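PDB 5XFM: alpha-glucosidase from Bacteroides thetaiotaomicron, which hydrolyses beta-L-arabinopyranosides and alpha-galactosides as a bifunctional, calcium-containing member of glycoside hydrolase family 97. Local coordinates for residues S160-G165 against T169-E174; Y173-K178 against R186-H191; D403-D408 against M413-D418. The protein carries 1 engineered substitution. All blocks are in the same frame, centred on the assembly; numbering follows the deposited sequence.

Contact 1 of 3, residues S160-G165 against T169-E174. With CA (calcium ion), chain E.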
loop_
_atom_site.group_PDB
_atom_site.type_symbol
_atom_site.label_atom_id
_atom_site.label_comp_id
_atom_site.label_asym_id
_atom_site.label_seq_id
_atom_site.Cartn_x
_atom_site.Cartn_y
_atom_site.Cartn_z
ATOM N N SER A 160 -3.254 7.084 -14.762
ATOM C CA SER A 160 -3.664 6.830 -16.145
ATOM C C SER A 160 -4.782 7.767 -16.600
ATOM O O SER A 160 -5.294 8.562 -15.815
ATOM C CB SER A 160 -4.111 5.371 -16.325
ATOM O OG SER A 160 -5.361 5.115 -15.693
ATOM N N ASP A 161 -5.137 7.685 -17.879
ATOM C CA ASP A 161 -6.372 8.291 -18.358
ATOM C C ASP A 161 -7.529 7.607 -17.647
ATOM O O ASP A 161 -7.354 6.542 -17.047
ATOM C CB ASP A 161 -6.538 8.149 -19.876
ATOM C CG ASP A 161 -5.436 8.833 -20.660
ATOM O OD1 ASP A 161 -5.113 9.998 -20.344
ATOM O OD2 ASP A 161 -4.900 8.202 -21.599
ATOM N N ALA A 162 -8.697 8.235 -17.685
ATOM C CA ALA A 162 -9.892 7.633 -17.125
ATOM C C ALA A 162 -10.585 6.788 -18.186
ATOM O O ALA A 162 -10.578 7.148 -19.362
ATOM C CB ALA A 162 -10.834 8.703 -16.584
ATOM N N MET A 163 -11.181 5.675 -17.756
ATOM C CA MET A 163 -12.027 4.822 -18.606
ATOM C C MET A 163 -11.262 4.135 -19.750
ATOM O O MET A 163 -11.827 3.897 -20.812
ATOM C CB MET A 163 -13.194 5.620 -19.211
ATOM C CG MET A 163 -13.894 6.588 -18.255
ATOM S SD MET A 163 -14.260 5.887 -16.646
ATOM C CE MET A 163 -15.320 4.501 -17.062
ATOM N N ILE A 164 -9.983 3.836 -19.548
ATOM C CA ILE A 164 -9.254 2.995 -20.491
ATOM C C ILE A 164 -8.979 1.648 -19.830
ATOM O O ILE A 164 -9.502 1.366 -18.750
ATOM C CB ILE A 164 -7.927 3.632 -20.955
ATOM C CG1 ILE A 164 -6.988 3.835 -19.766
ATOM C CG2 ILE A 164 -8.184 4.949 -21.686
ATOM C CD1 ILE A 164 -5.566 4.181 -20.158
ATOM N N GLY A 165 -8.190 0.805 -20.489
ATOM C CA GLY A 165 -7.867 -0.503 -19.946
ATOM C C GLY A 165 -9.035 -1.476 -20.031
ATOM O O GLY A 165 -10.034 -1.211 -20.703
ATOM N N THR A 169 -12.121 0.058 -16.946
ATOM C CA THR A 169 -11.995 0.047 -15.488
ATOM C C THR A 169 -10.888 0.925 -14.887
ATOM O O THR A 169 -10.771 1.008 -13.665
ATOM C CB THR A 169 -11.774 -1.379 -14.963
ATOM O OG1 THR A 169 -10.704 -1.987 -15.694
ATOM C CG2 THR A 169 -13.026 -2.207 -15.138
ATOM N N LYS A 170 -10.073 1.562 -15.724
ATOM C CA LYS A 170 -9.040 2.453 -15.212
ATOM C C LYS A 170 -9.631 3.821 -14.848
ATOM O O LYS A 170 -10.636 4.236 -15.431
ATOM C CB LYS A 170 -7.886 2.584 -16.224
ATOM C CG LYS A 170 -6.825 1.505 -15.999
ATOM C CD LYS A 170 -5.719 1.491 -17.034
ATOM C CE LYS A 170 -4.776 0.319 -16.752
ATOM N NZ LYS A 170 -3.407 0.476 -17.324
ATOM N N PRO A 171 -9.002 4.534 -13.890
ATOM C CA PRO A 171 -7.762 4.205 -13.166
ATOM C C PRO A 171 -7.896 3.065 -12.165
ATOM O O PRO A 171 -8.968 2.885 -11.577
ATOM C CB PRO A 171 -7.425 5.513 -12.429
ATOM C CG PRO A 171 -8.245 6.584 -13.124
ATOM C CD PRO A 171 -9.499 5.870 -13.524
ATOM N N SER A 172 -6.812 2.318 -11.965
ATOM C CA SER A 172 -6.822 1.189 -11.034
ATOM C C SER A 172 -5.477 1.034 -10.326
ATOM O O SER A 172 -5.178 -0.021 -9.764
ATOM C CB SER A 172 -7.188 -0.110 -11.768
ATOM O OG SER A 172 -6.439 -0.261 -12.969
ATOM N N TYR A 173 -4.678 2.100 -10.353
ATOM C CA TYR A 173 -3.385 2.135 -9.678
ATOM C C TYR A 173 -2.519 0.968 -10.123
ATOM O O TYR A 173 -1.893 0.281 -9.313
ATOM C CB TYR A 173 -3.584 2.143 -8.154
ATOM C CG TYR A 173 -4.002 3.497 -7.631
ATOM C CD1 TYR A 173 -5.144 4.123 -8.122
ATOM C CD2 TYR A 173 -3.266 4.151 -6.647
ATOM C CE1 TYR A 173 -5.535 5.358 -7.661
ATOM C CE2 TYR A 173 -3.656 5.395 -6.171
ATOM C CZ TYR A 173 -4.793 5.991 -6.685
ATOM O OH TYR A 173 -5.195 7.224 -6.230
ATOM N N GLU A 174 -2.502 0.741 -11.429
ATOM C CA GLU A 174 -1.750 -0.363 -12.001
ATOM C C GLU A 174 -0.799 0.124 -13.092
ATOM O O GLU A 174 -0.917 -0.263 -14.246
ATOM C CB GLU A 174 -2.712 -1.433 -12.542
ATOM C CG GLU A 174 -3.209 -2.395 -11.461
ATOM C CD GLU A 174 -4.476 -3.159 -11.848
ATOM O OE1 GLU A 174 -5.102 -2.831 -12.872
ATOM O OE2 GLU A 174 -4.821 -4.126 -11.137
HETATM CA CA CA E . -6.268 -6.205 -11.085
HETATM O O HOH W 1 -6.508 -5.590 -13.500
HETATM O O HOH W 2 -8.381 -5.171 -11.282
HETATM O O HOH W 3 -7.190 -7.761 -13.283
HETATM O O HOH W 4 -7.551 -7.948 -10.016
#
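With chi1 at -89° and the chain extended from CG onward, Lys170 lays its methylenes obliquely across Ile164, whose CG1 is turned between its own backbone N and carbonyl carbon (chi1 62°). The branch that touches is thus CG1, 3.8 Å from Lys170 CD. The hydroxyl of Ser160 comes to the same chain from another quarter, its OG 3.6 Å from Lys170 CB and just as near Pro171 CA. It makes no polar bond there; Ser160 OG is instead engaged by the carbonyl Asp161 O, 2.8 Å away, which fixes its rotation. Two backbone bonds bind the loop to itself. Met163 N donates to Lys170 O (2.8 Å), and Lys170 N returns a bond to Ile164 O (3.1 Å). This pairing, with Met163 at positive phi, resembles that of a G1 beta bulge, although neither segment is a regular strand. A cis peptide then joins Lys170 to Pro171, whose CD packs against Ala162 CA. Farther on, Ser172 OG holds Glu174 OE1 from above the carboxylate plane (2.9 Å), a second-shell grip that leaves Glu174 OE2 to bind the calcium ion at 2.5 Å. Water links OE1 to the same ion. The ammonium end of Lys170 forms a salt bridge with Glu175. The whole loop lies between strands 153-156 and 178-182, neighbours in an antiparallel sheet, while Glu452, just beyond strand 448-451, and Glu458, at the start of helix 458-462, add further calcium ligands.

Contact 2 of 3, residues Y173-K178 against R186-H191. With CA (calcium ion), chain E.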
loop_
_atom_site.group_PDB
_atom_site.type_symbol
_atom_site.label_atom_id
_atom_site.label_comp_id
_atom_site.label_asym_id
_atom_site.label_seq_id
_atom_site.Cartn_x
_atom_site.Cartn_y
_atom_site.Cartn_z
ATOM N N TYR A 173 -4.678 2.100 -10.353
ATOM C CA TYR A 173 -3.385 2.135 -9.678
ATOM C C TYR A 173 -2.519 0.968 -10.123
ATOM O O TYR A 173 -1.893 0.281 -9.313
ATOM C CB TYR A 173 -3.584 2.143 -8.154
ATOM C CG TYR A 173 -4.002 3.497 -7.631
ATOM C CD1 TYR A 173 -5.144 4.123 -8.122
ATOM C CD2 TYR A 173 -3.266 4.151 -6.647
ATOM C CE1 TYR A 173 -5.535 5.358 -7.661
ATOM C CE2 TYR A 173 -3.656 5.395 -6.171
ATOM C CZ TYR A 173 -4.793 5.991 -6.685
ATOM O OH TYR A 173 -5.195 7.224 -6.230
ATOM N N GLU A 174 -2.502 0.741 -11.429
ATOM C CA GLU A 174 -1.750 -0.363 -12.001
ATOM C C GLU A 174 -0.799 0.124 -13.092
ATOM O O GLU A 174 -0.917 -0.263 -14.246
ATOM C CB GLU A 174 -2.712 -1.433 -12.542
ATOM C CG GLU A 174 -3.209 -2.395 -11.461
ATOM C CD GLU A 174 -4.476 -3.159 -11.848
ATOM O OE1 GLU A 174 -5.102 -2.831 -12.872
ATOM O OE2 GLU A 174 -4.821 -4.126 -11.137
ATOM N N GLU A 175 0.160 0.967 -12.715
ATOM C CA GLU A 175 1.084 1.528 -13.694
ATOM C C GLU A 175 2.540 1.273 -13.315
ATOM O O GLU A 175 2.844 0.841 -12.203
ATOM C CB GLU A 175 0.830 3.027 -13.863
ATOM C CG GLU A 175 -0.627 3.362 -14.189
ATOM C CD GLU A 175 -1.088 2.834 -15.537
ATOM O OE1 GLU A 175 -0.270 2.774 -16.481
ATOM O OE2 GLU A 175 -2.280 2.462 -15.647
ATOM N N GLU A 176 3.438 1.538 -14.255
ATOM C CA GLU A 176 4.840 1.192 -14.081
ATOM C C GLU A 176 5.655 2.375 -13.594
ATOM O O GLU A 176 5.275 3.526 -13.807
ATOM C CB GLU A 176 5.425 0.674 -15.392
ATOM C CG GLU A 176 4.860 -0.651 -15.834
ATOM C CD GLU A 176 5.410 -1.088 -17.169
ATOM O OE1 GLU A 176 6.466 -1.759 -17.186
ATOM O OE2 GLU A 176 4.799 -0.749 -18.199
ATOM N N TYR A 177 6.788 2.073 -12.960
ATOM C CA TYR A 177 7.696 3.082 -12.418
ATOM C C TYR A 177 8.870 3.394 -13.338
ATOM O O TYR A 177 9.206 2.606 -14.216
ATOM C CB TYR A 177 8.262 2.630 -11.068
ATOM C CG TYR A 177 7.265 2.528 -9.944
ATOM C CD1 TYR A 177 6.468 1.394 -9.798
ATOM C CD2 TYR A 177 7.144 3.549 -9.005
ATOM C CE1 TYR A 177 5.564 1.282 -8.766
ATOM C CE2 TYR A 177 6.239 3.449 -7.960
ATOM C CZ TYR A 177 5.452 2.312 -7.846
ATOM O OH TYR A 177 4.554 2.197 -6.819
ATOM N N LYS A 178 9.469 4.565 -13.127
ATOM C CA LYS A 178 10.787 4.896 -13.655
ATOM C C LYS A 178 11.722 5.230 -12.494
ATOM O O LYS A 178 11.384 6.040 -11.627
ATOM C CB LYS A 178 10.728 6.073 -14.629
ATOM C CG LYS A 178 9.894 5.840 -15.871
ATOM C CD LYS A 178 10.143 6.943 -16.895
ATOM C CE LYS A 178 9.541 8.275 -16.447
ATOM N NZ LYS A 178 9.834 9.406 -17.376
ATOM N N ARG A 186 7.979 14.258 -18.125
ATOM C CA ARG A 186 6.534 14.402 -18.188
ATOM C C ARG A 186 5.868 13.049 -17.926
ATOM O O ARG A 186 6.378 12.010 -18.350
ATOM C CB ARG A 186 6.141 14.974 -19.551
ATOM C CG ARG A 186 4.781 14.579 -20.067
ATOM C CD ARG A 186 3.654 15.338 -19.380
ATOM N NE ARG A 186 2.475 15.431 -20.242
ATOM C CZ ARG A 186 1.889 14.391 -20.832
ATOM N NH1 ARG A 186 2.360 13.162 -20.650
ATOM N NH2 ARG A 186 0.818 14.577 -21.598
ATOM N N SER A 187 4.745 13.060 -17.210
ATOM C CA SER A 187 4.037 11.825 -16.896
ATOM C C SER A 187 3.510 11.175 -18.167
ATOM O O SER A 187 3.207 11.860 -19.146
ATOM C CB SER A 187 2.884 12.074 -15.912
ATOM O OG SER A 187 1.843 12.824 -16.507
ATOM N N GLN A 188 3.400 9.850 -18.132
ATOM C CA GLN A 188 3.025 9.054 -19.304
ATOM C C GLN A 188 1.674 9.471 -19.899
ATOM O O GLN A 188 1.509 9.478 -21.118
ATOM C CB GLN A 188 3.005 7.569 -18.929
ATOM C CG GLN A 188 2.461 6.629 -20.000
ATOM C CD GLN A 188 2.421 5.181 -19.537
ATOM O OE1 GLN A 188 2.948 4.841 -18.476
ATOM N NE2 GLN A 188 1.806 4.317 -20.339
ATOM N N TYR A 189 0.708 9.820 -19.051
ATOM C CA TYR A 189 -0.624 10.183 -19.552
ATOM C C TYR A 189 -0.967 11.667 -19.414
ATOM O O TYR A 189 -2.029 12.101 -19.863
ATOM C CB TYR A 189 -1.713 9.380 -18.844
ATOM C CG TYR A 189 -1.577 7.880 -18.918
ATOM C CD1 TYR A 189 -0.790 7.187 -18.001
ATOM C CD2 TYR A 189 -2.251 7.153 -19.889
ATOM C CE1 TYR A 189 -0.675 5.807 -18.059
ATOM C CE2 TYR A 189 -2.140 5.775 -19.958
ATOM C CZ TYR A 189 -1.352 5.107 -19.040
ATOM O OH TYR A 189 -1.240 3.734 -19.103
ATOM N N GLY A 190 -0.089 12.441 -18.787
ATOM C CA GLY A 190 -0.378 13.840 -18.521
ATOM C C GLY A 190 -1.350 14.058 -17.371
ATOM O O GLY A 190 -2.089 15.049 -17.346
ATOM N N HIS A 191 -1.380 13.130 -16.418
ATOM C CA HIS A 191 -2.253 13.310 -15.260
ATOM C C HIS A 191 -1.497 13.189 -13.938
ATOM O O HIS A 191 -2.087 12.875 -12.907
ATOM C CB HIS A 191 -3.406 12.305 -15.310
ATOM C CG HIS A 191 -4.261 12.430 -16.535
ATOM N ND1 HIS A 191 -4.976 13.571 -16.832
ATOM C CD2 HIS A 191 -4.515 11.558 -17.540
ATOM C CE1 HIS A 191 -5.629 13.398 -17.968
ATOM N NE2 HIS A 191 -5.368 12.184 -18.417
HETATM CA CA CA E . -6.268 -6.205 -11.085
HETATM O O HOH W 1 -6.508 -5.590 -13.500
HETATM O O HOH W 5 2.305 2.521 -17.045
HETATM O O HOH W 2 -8.381 -5.171 -11.282
HETATM O O HOH W 3 -7.190 -7.761 -13.283
HETATM O O HOH W 4 -7.551 -7.948 -10.016
#
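Glu175 and Gln188 face each other with their CA atoms 9.6 Å apart, and the backbones at 175-178 and 186-189 run nearly antiparallel, 165° between their directions, too widely spaced to pair as strands. Side chains and water bridge the gap. A bend at chi2 (-65°) brings the carboxylate of Glu175 round to Tyr189, which approaches from the opposite direction. Tyr189 OH donates to Glu175 OE1 at 3.0 Å. The carboxylate stands almost perpendicular to the ring; OE1 lies at the ring edge, near its plane, and the hydroxyl meets it from above the carboxylate plane. A water donates to the same Glu175 OE1 at 2.6 Å and to Gln188 OE1 at 2.8 Å, and it accepts from the backbone N of Glu176, tying both loops together, the other carboxylate oxygen, Glu175 OE2, being taken up by Lys170. On the Tyr189 ring, Gln188 CG rests over one face, offset toward the rim. A phenylalanine in place of Tyr189 would probably leave Glu175 OE1 with the water but without its direct donor, and the carboxylate less firmly oriented. At the margin, Lys178 turns its ammonium group to Asp185. The arrangement is a water-bridged contact between the two loops flanking strand 178-182, an outermost strand of an antiparallel sheet in the mutarotase-like N-terminal region of family 97 enzymes.

Contact 3 of 3, residues D403-D408 against M413-D418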
loop_
_atom_site.group_PDB
_atom_site.type_symbol
_atom_site.label_atom_id
_atom_site.label_comp_id
_atom_site.label_asym_id
_atom_site.label_seq_id
_atom_site.Cartn_x
_atom_site.Cartn_y
_atom_site.Cartn_z
ATOM N N ASP A 403 -13.721 -6.041 -6.521
ATOM C CA ASP A 403 -12.881 -5.599 -7.630
ATOM C C ASP A 403 -13.489 -4.458 -8.452
ATOM O O ASP A 403 -14.670 -4.143 -8.315
ATOM C CB ASP A 403 -12.585 -6.786 -8.548
ATOM C CG ASP A 403 -11.197 -6.722 -9.156
ATOM O OD1 ASP A 403 -10.693 -5.595 -9.366
ATOM O OD2 ASP A 403 -10.613 -7.800 -9.417
ATOM N N PHE A 404 -12.653 -3.831 -9.278
ATOM C CA PHE A 404 -13.079 -2.890 -10.330
ATOM C C PHE A 404 -13.839 -1.646 -9.857
ATOM O O PHE A 404 -14.930 -1.364 -10.342
ATOM C CB PHE A 404 -13.943 -3.616 -11.372
ATOM C CG PHE A 404 -13.241 -4.741 -12.078
ATOM C CD1 PHE A 404 -12.003 -4.543 -12.671
ATOM C CD2 PHE A 404 -13.823 -5.994 -12.154
ATOM C CE1 PHE A 404 -11.360 -5.575 -13.326
ATOM C CE2 PHE A 404 -13.179 -7.033 -12.797
ATOM C CZ PHE A 404 -11.948 -6.821 -13.385
ATOM N N PHE A 405 -13.253 -0.875 -8.949
ATOM C CA PHE A 405 -13.905 0.348 -8.476
ATOM C C PHE A 405 -13.797 1.504 -9.477
ATOM O O PHE A 405 -13.048 1.432 -10.452
ATOM C CB PHE A 405 -13.329 0.772 -7.132
ATOM C CG PHE A 405 -13.779 -0.086 -5.980
ATOM C CD1 PHE A 405 -13.121 -1.276 -5.687
ATOM C CD2 PHE A 405 -14.865 0.284 -5.199
ATOM C CE1 PHE A 405 -13.526 -2.074 -4.617
ATOM C CE2 PHE A 405 -15.275 -0.511 -4.130
ATOM C CZ PHE A 405 -14.605 -1.690 -3.836
ATOM N N GLY A 406 -14.552 2.569 -9.212
ATOM C CA GLY A 406 -14.732 3.676 -10.144
ATOM C C GLY A 406 -13.804 4.881 -10.057
ATOM O O GLY A 406 -14.059 5.913 -10.679
ATOM N N GLY A 407 -12.748 4.793 -9.263
ATOM C CA GLY A 407 -11.784 5.877 -9.216
ATOM C C GLY A 407 -11.663 6.523 -7.849
ATOM O O GLY A 407 -11.970 5.901 -6.835
ATOM N N ASP A 408 -11.239 7.782 -7.812
ATOM C CA ASP A 408 -10.842 8.411 -6.557
ATOM C C ASP A 408 -11.872 9.393 -6.023
ATOM O O ASP A 408 -11.659 10.016 -4.985
ATOM C CB ASP A 408 -9.491 9.130 -6.738
ATOM C CG ASP A 408 -8.290 8.222 -6.476
ATOM O OD1 ASP A 408 -8.457 7.143 -5.868
ATOM O OD2 ASP A 408 -7.165 8.594 -6.877
ATOM N N MET A 413 -15.167 6.671 -2.525
ATOM C CA MET A 413 -14.749 6.547 -1.126
ATOM C C MET A 413 -15.929 6.094 -0.265
ATOM O O MET A 413 -15.798 5.204 0.598
ATOM C CB MET A 413 -14.190 7.873 -0.595
ATOM C CG MET A 413 -12.977 8.401 -1.353
ATOM S SD MET A 413 -11.618 7.216 -1.379
ATOM C CE MET A 413 -11.694 6.713 -3.097
ATOM N N ARG A 414 -17.080 6.717 -0.511
ATOM C CA ARG A 414 -18.321 6.363 0.167
ATOM C C ARG A 414 -18.595 4.887 -0.036
ATOM O O ARG A 414 -18.924 4.171 0.922
ATOM C CB ARG A 414 -19.493 7.203 -0.349
ATOM C CG ARG A 414 -19.518 8.624 0.182
ATOM C CD ARG A 414 -20.637 9.443 -0.453
ATOM N NE ARG A 414 -20.579 10.847 -0.042
ATOM C CZ ARG A 414 -20.575 11.879 -0.882
ATOM N NH1 ARG A 414 -20.630 11.672 -2.189
ATOM N NH2 ARG A 414 -20.520 13.119 -0.417
ATOM N N LEU A 415 -18.423 4.428 -1.278
ATOM C CA LEU A 415 -18.670 3.019 -1.566
ATOM C C LEU A 415 -17.707 2.072 -0.811
ATOM O O LEU A 415 -18.154 1.093 -0.194
ATOM C CB LEU A 415 -18.579 2.776 -3.067
ATOM C CG LEU A 415 -18.905 1.360 -3.535
ATOM C CD1 LEU A 415 -20.313 0.954 -3.101
ATOM C CD2 LEU A 415 -18.762 1.289 -5.032
ATOM N N TYR A 416 -16.403 2.359 -0.864
ATOM C CA TYR A 416 -15.394 1.589 -0.122
ATOM C C TYR A 416 -15.774 1.426 1.340
ATOM O O TYR A 416 -15.786 0.310 1.893
ATOM C CB TYR A 416 -14.010 2.261 -0.174
ATOM C CG TYR A 416 -13.210 2.082 -1.447
ATOM C CD1 TYR A 416 -12.638 0.855 -1.776
ATOM C CD2 TYR A 416 -12.976 3.162 -2.294
ATOM C CE1 TYR A 416 -11.892 0.703 -2.934
ATOM C CE2 TYR A 416 -12.233 3.019 -3.445
ATOM C CZ TYR A 416 -11.693 1.793 -3.762
ATOM O OH TYR A 416 -10.955 1.669 -4.917
ATOM N N GLU A 417 -16.049 2.564 1.972
ATOM C CA GLU A 417 -16.328 2.578 3.398
ATOM C C GLU A 417 -17.609 1.822 3.745
ATOM O O GLU A 417 -17.599 0.973 4.631
ATOM C CB GLU A 417 -16.399 4.018 3.902
ATOM C CG GLU A 417 -16.666 4.149 5.379
ATOM C CD GLU A 417 -16.654 5.601 5.826
ATOM O OE1 GLU A 417 -15.548 6.142 6.058
ATOM O OE2 GLU A 417 -17.741 6.206 5.923
ATOM N N ASP A 418 -18.701 2.113 3.039
ATOM C CA ASP A 418 -19.969 1.426 3.299
ATOM C C ASP A 418 -19.856 -0.100 3.110
ATOM O O ASP A 418 -20.444 -0.877 3.880
ATOM C CB ASP A 418 -21.081 1.992 2.408
ATOM C CG ASP A 418 -21.376 3.458 2.701
ATOM O OD1 ASP A 418 -20.897 3.968 3.735
ATOM O OD2 ASP A 418 -22.109 4.095 1.919
HETATM O O HOH W 6 -11.337 3.332 -6.929
#
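Phe405 and Tyr416 stack face to face where a beta-alpha loop of the TIM-barrel-like region folds back on its own helix: the loop leaves parallel strand 399-403, and the helix is 410-425. The ring centroids are 4.0 Å apart and the planes are inclined by only 20°, but the rings are displaced, so that Tyr416 CE1 lies over the middle of the phenylalanine face. The phenol oxygen consequently overhangs the root of the other side chain, with Tyr416 OH 3.4 Å from Phe405 CB. Leu415, one residue earlier on the helix, brings CD2 obliquely to Phe405 CE2 at 4.0 Å. With CG anti to the carbonyl carbon and a further bend at chi2 (-57°), Met413 carries its methyl end to the backbone of the loop, Met413 CE lying 3.8 Å from both Gly407 O and Asp408 O. Phe432, on the adjoining strand 429-432, meets both stacked rings, edge-to-face with Tyr416. The buried phenol oxygen is not left to apolar surroundings: Thr436 N bonds to it, and a water 2.6 Å from Tyr416 OH donates a hydrogen bond of the same length to Gly407 O.

Contacts 1 and 2 are consecutive along the chain and share Tyr173 and Glu174, with centres about 11 Å apart; both belong to the loops around strand 178-182 in the N-terminal region. Ser160 and Asp161 of contact 1 also pack on the Tyr189 ring of contact 2. Contact 3 comes much later, in the barrel region, its centre about 14 Å from that of contact 1 and 21 Å from that of contact 2. The two regions are joined where Tyr173 OH meets Asp408 OD2 and Thr169 CG2 packs on Phe404 CD1. Together with the shared calcium site, these contacts attach the N-terminal loops to the barrel.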